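Local coordinates for protein alginate lyase, family PL7 (Zobellia galactanivorans, PDB 3ZPY) that probably cleaves alginate by poly(beta-D-mannuronate) lyase action, this chain being the family PL7 catalytic domain of a longer protein, at residues Val58-Tyr63 / Val77-Met82; Gly190-Leu195 / Arg204-Val209. One frame throughout, in Å; residues are numbered along the deposited sequence.

In the fold
Both contacts belong to the beta jelly roll of a PL7 lyase, in which two antiparallel sheets pack face to face. Contact 1 joins the sheets: strand 58-63 belongs to one, strand 76-83 to the other, and their side chains meet in the interior, the centre of the contact lying about 7 Å from the centre of the chain. Contact 2 is a hairpin at the far margin of the sheet that holds strand 58-63, its centre about 19 Å from that of the chain, with strand 200-206 outermost. The two contacts share a sheet without touching: their centres are 25 Å apart and their nearest atoms about 13 Å. The sodium ion, held by Thr35, Ala37 and Ile40, is bound by residues of neither contact.

Contact 1 of 2, residues Val58-Tyr63 / Val77-Met82; sequences VYFKCY and VELREM
Val77 opens the contact by sending its two methyls to different partners on strand 58-63. CG1, anti to the backbone N (chi1 169°), lies 4.0 Å from Phe60 CD2, while CG2 packs 3.5 Å from Lys61 O and 4.1 Å from Cys62 CB. A beta-branched residue suits this place because it fills two directions from one short stem. The main chain joins in as well, Val77 O coming within 3.4 Å of Phe60 CD2 obliquely to the ring. The CB of Glu78 points away from strand 58-63, and its OE1 is paired with Lys218 and Arg76, but its backbone N lies near the plane of the Phe60 ring, at the edge. Leu79 then brings its branch point to the ring edge, CG 3.9 Å from Phe60 CE2, and the two side chains cross at about a right angle. Leu79 also touches Trp15 and Ile17 of strand 15-21 and Leu8 of helix 4-8. The strand segments, at 125° with axes 6.8 Å apart, belong to different sheets of the jelly roll, and the contact packs one on the other. Valine, leucine, phenylalanine and cysteine meet by van der Waals contact, which implies that shape and hydrophobic burial hold this junction together.

Contact 2 of 2, residues Gly190-Leu195 / Arg204-Val209; sequences GGYVEL and RKKMEV
Val193 O is gripped twice from the facing strand: Lys205 N donates to it at 2.9 Å, and Arg204 CA brings a C-H to within 3.3 Å. Val193 N in turn bonds Lys205 O, making an antiparallel hydrogen-bonded pair, and Met207 N gives a nearly straight bond to Gly191 O. Gly190 and Gly191 adopt positive phi, for which glycine is well suited, as the chain turns in from strand 182-189. Arg204 NH1 forms a salt bridge with Glu194 OE1 at 3.0 Å, donating close to the guanidinium plane but meeting the oxygen from above the carboxylate plane. Glu194 OE2 is bonded to Ser201 OG, so both carboxylate oxygens are engaged. Arg204 runs extended from CG to NE, its aliphatic part crossing Glu194 at a slant, before the guanidinium lies flat on Tyr192. Ring and guanidinium planes are only 9° apart and their centres 3.7 Å, a stacked cation-pi pair. Over the opposite face, Lys206 CB makes a CH-pi contact 3.7 Å from the Tyr192 ring centroid. Tyr192 reaches between them with CG anti to the carbonyl carbon (chi1 -74°). Arginine suits its place because its flat cation can lie on the ring and still bond a carboxylate, lysine because its apolar stem can cover the other face. Replacing Tyr192 by an alanine would probably strip the guanidinium of its stacking surface, leaving it less fixed in its plane though still bonded to Glu194 OE1, and open a gap beside Lys206 CB. On the side of Val193, its CG2 touches Met207 CG, in the loop after the strand, at 4.0 Å. Val193 also packs on Val139 and Val140 of strand 138-146, in the other sheet, and Met207 on Tyr162 and Val163 of helix 162-165, while Tyr188 of strand 182-189 touches both.

Contact 1 of 2, residues Val58-Tyr63 / Val77-Met82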
loop_
_atom_site.group_PDB
_atom_site.type_symbol
_atom_site.label_atom_id
_atom_site.label_comp_id
_atom_site.label_asym_id
_atom_site.label_seq_id
_atom_site.Cartn_x
_atom_site.Cartn_y
_atom_site.Cartn_z
ATOM N N VAL A 58 5.572 -5.760 11.152
ATOM C CA VAL A 58 4.165 -6.143 10.892
ATOM C C VAL A 58 4.074 -6.557 9.424
ATOM O O VAL A 58 4.550 -5.841 8.539
ATOM C CB VAL A 58 3.158 -5.030 11.273
ATOM C CG1 VAL A 58 1.743 -5.394 10.800
ATOM C CG2 VAL A 58 3.209 -4.785 12.791
ATOM N N TYR A 59 3.590 -7.763 9.259
ATOM C CA TYR A 59 3.508 -8.432 7.918
ATOM C C TYR A 59 2.129 -8.299 7.360
ATOM O O TYR A 59 1.123 -8.428 8.124
ATOM C CB TYR A 59 3.755 -9.915 8.132
ATOM C CG TYR A 59 5.185 -10.251 8.559
ATOM C CD1 TYR A 59 5.585 -10.092 9.886
ATOM C CD2 TYR A 59 6.139 -10.776 7.631
ATOM C CE1 TYR A 59 6.905 -10.400 10.312
ATOM C CE2 TYR A 59 7.449 -11.044 8.068
ATOM C CZ TYR A 59 7.821 -10.866 9.365
ATOM O OH TYR A 59 9.133 -11.200 9.757
ATOM N N PHE A 60 2.055 -7.919 6.074
ATOM C CA PHE A 60 0.810 -7.786 5.292
ATOM C C PHE A 60 0.928 -8.771 4.227
ATOM O O PHE A 60 1.752 -8.625 3.294
ATOM C CB PHE A 60 0.764 -6.379 4.704
ATOM C CG PHE A 60 0.728 -5.275 5.758
ATOM C CD1 PHE A 60 1.923 -4.893 6.432
ATOM C CD2 PHE A 60 -0.475 -4.601 6.056
ATOM C CE1 PHE A 60 1.876 -3.864 7.405
ATOM C CE2 PHE A 60 -0.508 -3.636 7.024
ATOM C CZ PHE A 60 0.669 -3.218 7.653
ATOM N N LYS A 61 0.069 -9.824 4.340
ATOM C CA LYS A 61 0.132 -10.961 3.405
ATOM C C LYS A 61 -1.231 -11.003 2.620
ATOM O O LYS A 61 -2.319 -11.092 3.265
ATOM C CB LYS A 61 0.313 -12.293 4.274
ATOM C CG LYS A 61 0.631 -13.477 3.408
ATOM C CD LYS A 61 0.993 -14.704 4.216
ATOM C CE LYS A 61 1.388 -15.862 3.360
ATOM N NZ LYS A 61 1.936 -16.953 4.197
ATOM N N CYS A 62 -1.111 -10.903 1.305
ATOM C CA CYS A 62 -2.319 -10.855 0.452
ATOM C C CYS A 62 -2.143 -11.820 -0.698
ATOM O O CYS A 62 -1.017 -12.059 -1.153
ATOM C CB CYS A 62 -2.567 -9.358 0.019
ATOM S SG CYS A 62 -4.152 -9.114 -0.777
ATOM N N TYR A 63 -3.246 -12.361 -1.190
ATOM C CA TYR A 63 -3.164 -13.498 -2.087
ATOM C C TYR A 63 -3.821 -13.162 -3.405
ATOM O O TYR A 63 -4.851 -12.477 -3.424
ATOM C CB TYR A 63 -3.887 -14.767 -1.506
ATOM C CG TYR A 63 -3.336 -15.164 -0.168
ATOM C CD1 TYR A 63 -3.676 -14.425 0.990
ATOM C CD2 TYR A 63 -2.537 -16.330 -0.045
ATOM C CE1 TYR A 63 -3.161 -14.717 2.226
ATOM C CE2 TYR A 63 -2.012 -16.653 1.239
ATOM C CZ TYR A 63 -2.426 -15.894 2.351
ATOM O OH TYR A 63 -1.849 -16.175 3.579
ATOM N N VAL A 77 -4.278 -5.909 1.774
ATOM C CA VAL A 77 -4.304 -5.919 3.226
ATOM C C VAL A 77 -3.400 -4.731 3.582
ATOM O O VAL A 77 -2.267 -4.713 3.187
ATOM C CB VAL A 77 -3.757 -7.216 3.774
ATOM C CG1 VAL A 77 -3.557 -7.056 5.278
ATOM C CG2 VAL A 77 -4.619 -8.421 3.413
ATOM N N GLU A 78 -3.936 -3.684 4.175
ATOM C CA GLU A 78 -3.255 -2.371 4.134
ATOM C C GLU A 78 -3.843 -1.434 5.210
ATOM O O GLU A 78 -4.886 -1.681 5.690
ATOM C CB GLU A 78 -3.409 -1.847 2.673
ATOM C CG GLU A 78 -2.738 -0.670 2.218
ATOM C CD GLU A 78 -3.075 -0.334 0.809
ATOM O OE1 GLU A 78 -4.205 -0.160 0.421
ATOM O OE2 GLU A 78 -2.130 0.075 0.222
ATOM N N LEU A 79 -3.111 -0.368 5.513
ATOM C CA LEU A 79 -3.612 0.682 6.394
ATOM C C LEU A 79 -4.022 1.897 5.601
ATOM O O LEU A 79 -3.346 2.250 4.586
ATOM C CB LEU A 79 -2.476 1.077 7.364
ATOM C CG LEU A 79 -1.785 -0.080 8.088
ATOM C CD1 LEU A 79 -0.726 0.507 9.020
ATOM C CD2 LEU A 79 -2.799 -0.868 8.873
ATOM N N ARG A 80 -5.085 2.548 6.107
ATOM C CA ARG A 80 -5.608 3.773 5.548
ATOM C C ARG A 80 -5.449 4.905 6.547
ATOM O O ARG A 80 -5.987 4.804 7.629
ATOM C CB ARG A 80 -7.077 3.514 5.133
ATOM C CG ARG A 80 -7.735 4.662 4.320
ATOM C CD ARG A 80 -8.382 5.722 5.182
ATOM N NE ARG A 80 -9.301 6.492 4.323
ATOM C CZ ARG A 80 -9.276 7.819 4.123
ATOM N NH1 ARG A 80 -8.381 8.621 4.696
ATOM N NH2 ARG A 80 -10.152 8.372 3.318
ATOM N N GLU A 81 -4.737 5.961 6.180
ATOM C CA GLU A 81 -4.476 7.078 7.107
ATOM C C GLU A 81 -5.741 7.681 7.647
ATOM O O GLU A 81 -6.682 8.019 6.850
ATOM C CB GLU A 81 -3.680 8.150 6.387
ATOM C CG GLU A 81 -3.130 9.215 7.340
ATOM C CD GLU A 81 -2.675 10.464 6.635
ATOM O OE1 GLU A 81 -2.718 10.496 5.356
ATOM O OE2 GLU A 81 -2.370 11.472 7.341
ATOM N N MET A 82 -5.793 7.827 8.970
ATOM C CA MET A 82 -6.874 8.547 9.673
ATOM C C MET A 82 -6.349 9.827 10.336
ATOM O O MET A 82 -5.129 9.976 10.480
ATOM C CB MET A 82 -7.624 7.652 10.641
ATOM C CG MET A 82 -8.200 6.376 9.989
ATOM S SD MET A 82 -9.523 6.663 8.836
ATOM C CE MET A 82 -10.865 7.033 9.977
#

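Contact 2 of 2, residues Gly190-Leu195 / Arg204-Val209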
loop_
_atom_site.group_PDB
_atom_site.type_symbol
_atom_site.label_atom_id
_atom_site.label_comp_id
_atom_site.label_asym_id
_atom_site.label_seq_id
_atom_site.Cartn_x
_atom_site.Cartn_y
_atom_site.Cartn_z
ATOM N N GLY A 190 4.197 21.229 -2.110
ATOM C CA GLY A 190 4.377 22.146 -3.245
ATOM C C GLY A 190 3.815 21.667 -4.589
ATOM O O GLY A 190 4.193 22.157 -5.614
ATOM N N GLY A 191 2.906 20.691 -4.507
ATOM C CA GLY A 191 2.320 20.009 -5.568
ATOM C C GLY A 191 3.231 18.959 -6.211
ATOM O O GLY A 191 2.872 18.361 -7.174
ATOM N N TYR A 192 4.402 18.681 -5.645
ATOM C CA TYR A 192 5.271 17.606 -6.095
ATOM C C TYR A 192 5.070 16.343 -5.255
ATOM O O TYR A 192 4.984 16.418 -4.024
ATOM C CB TYR A 192 6.758 17.970 -5.930
ATOM C CG TYR A 192 7.243 18.989 -6.957
ATOM C CD1 TYR A 192 6.955 20.381 -6.801
ATOM C CD2 TYR A 192 8.073 18.583 -7.997
ATOM C CE1 TYR A 192 7.450 21.313 -7.734
ATOM C CE2 TYR A 192 8.493 19.540 -8.972
ATOM C CZ TYR A 192 8.233 20.847 -8.785
ATOM O OH TYR A 192 8.645 21.873 -9.677
ATOM N N VAL A 193 5.035 15.168 -5.924
ATOM C CA VAL A 193 5.055 13.840 -5.272
ATOM C C VAL A 193 6.464 13.327 -5.392
ATOM O O VAL A 193 7.094 13.382 -6.448
ATOM C CB VAL A 193 4.102 12.906 -6.024
ATOM C CG1 VAL A 193 4.228 11.512 -5.477
ATOM C CG2 VAL A 193 2.699 13.466 -5.865
ATOM N N GLU A 194 7.009 12.863 -4.254
ATOM C CA GLU A 194 8.425 12.435 -4.191
ATOM C C GLU A 194 8.655 11.276 -3.291
ATOM O O GLU A 194 8.048 11.196 -2.201
ATOM C CB GLU A 194 9.300 13.606 -3.778
ATOM C CG GLU A 194 10.806 13.305 -3.736
ATOM C CD GLU A 194 11.607 14.577 -3.691
ATOM O OE1 GLU A 194 11.028 15.664 -3.352
ATOM O OE2 GLU A 194 12.794 14.536 -4.052
ATOM N N LEU A 195 9.469 10.343 -3.810
ATOM C CA LEU A 195 9.963 9.223 -2.967
ATOM C C LEU A 195 11.414 9.316 -2.777
ATOM O O LEU A 195 12.170 9.399 -3.731
ATOM C CB LEU A 195 9.602 7.883 -3.659
ATOM C CG LEU A 195 9.995 6.598 -2.914
ATOM C CD1 LEU A 195 9.210 6.358 -1.628
ATOM C CD2 LEU A 195 9.837 5.414 -3.856
ATOM N N ARG A 204 10.701 12.177 -8.353
ATOM C CA ARG A 204 10.081 13.416 -7.927
ATOM C C ARG A 204 9.392 13.999 -9.158
ATOM O O ARG A 204 10.075 14.188 -10.202
ATOM C CB ARG A 204 11.162 14.392 -7.403
ATOM C CG ARG A 204 10.618 15.777 -7.132
ATOM C CD ARG A 204 11.668 16.685 -6.500
ATOM N NE ARG A 204 11.334 18.103 -6.672
ATOM C CZ ARG A 204 10.553 18.801 -5.834
ATOM N NH1 ARG A 204 10.107 18.226 -4.713
ATOM N NH2 ARG A 204 10.336 20.093 -6.079
ATOM N N LYS A 205 8.092 14.397 -9.030
ATOM C CA LYS A 205 7.373 14.868 -10.205
ATOM C C LYS A 205 6.219 15.709 -9.739
ATOM O O LYS A 205 5.518 15.362 -8.788
ATOM C CB LYS A 205 6.875 13.677 -11.050
ATOM C CG LYS A 205 6.320 14.128 -12.417
ATOM C CD LYS A 205 6.154 12.878 -13.310
ATOM C CE LYS A 205 5.603 13.221 -14.716
ATOM N NZ LYS A 205 6.591 14.076 -15.398
ATOM N N LYS A 206 5.987 16.813 -10.463
ATOM C CA LYS A 206 4.853 17.701 -10.183
ATOM C C LYS A 206 3.526 17.090 -10.660
ATOM O O LYS A 206 3.459 16.574 -11.787
ATOM C CB LYS A 206 5.198 19.139 -10.491
ATOM C CG LYS A 206 4.210 20.173 -9.976
ATOM C CD LYS A 206 4.469 21.539 -10.590
ATOM C CE LYS A 206 3.853 22.647 -9.752
ATOM N NZ LYS A 206 4.229 22.533 -8.317
ATOM N N MET A 207 2.480 17.263 -9.867
ATOM C CA MET A 207 1.092 17.010 -10.292
ATOM C C MET A 207 0.619 18.250 -11.028
ATOM O O MET A 207 0.386 19.339 -10.411
ATOM C CB MET A 207 0.195 16.758 -9.096
ATOM C CG MET A 207 0.435 15.415 -8.482
ATOM S SD MET A 207 -0.369 14.117 -9.448
ATOM C CE MET A 207 -2.113 14.494 -9.016
ATOM N N GLU A 208 0.386 18.111 -12.334
ATOM C CA GLU A 208 -0.158 19.223 -13.151
ATOM C C GLU A 208 -1.668 19.220 -13.144
ATOM O O GLU A 208 -2.293 19.051 -14.164
ATOM C CB GLU A 208 0.398 19.164 -14.591
ATOM C CG GLU A 208 1.921 19.229 -14.721
ATOM C CD GLU A 208 2.542 20.504 -14.160
ATOM O OE1 GLU A 208 1.836 21.532 -13.941
ATOM O OE2 GLU A 208 3.771 20.480 -13.968
ATOM N N VAL A 209 -2.228 19.388 -11.982
ATOM C CA VAL A 209 -3.698 19.380 -11.712
ATOM C C VAL A 209 -3.854 20.567 -10.715
ATOM O O VAL A 209 -3.011 20.749 -9.801
ATOM C CB VAL A 209 -4.091 18.091 -10.946
ATOM C CG1 VAL A 209 -5.515 18.257 -10.348
ATOM C CG2 VAL A 209 -3.948 16.846 -11.843
#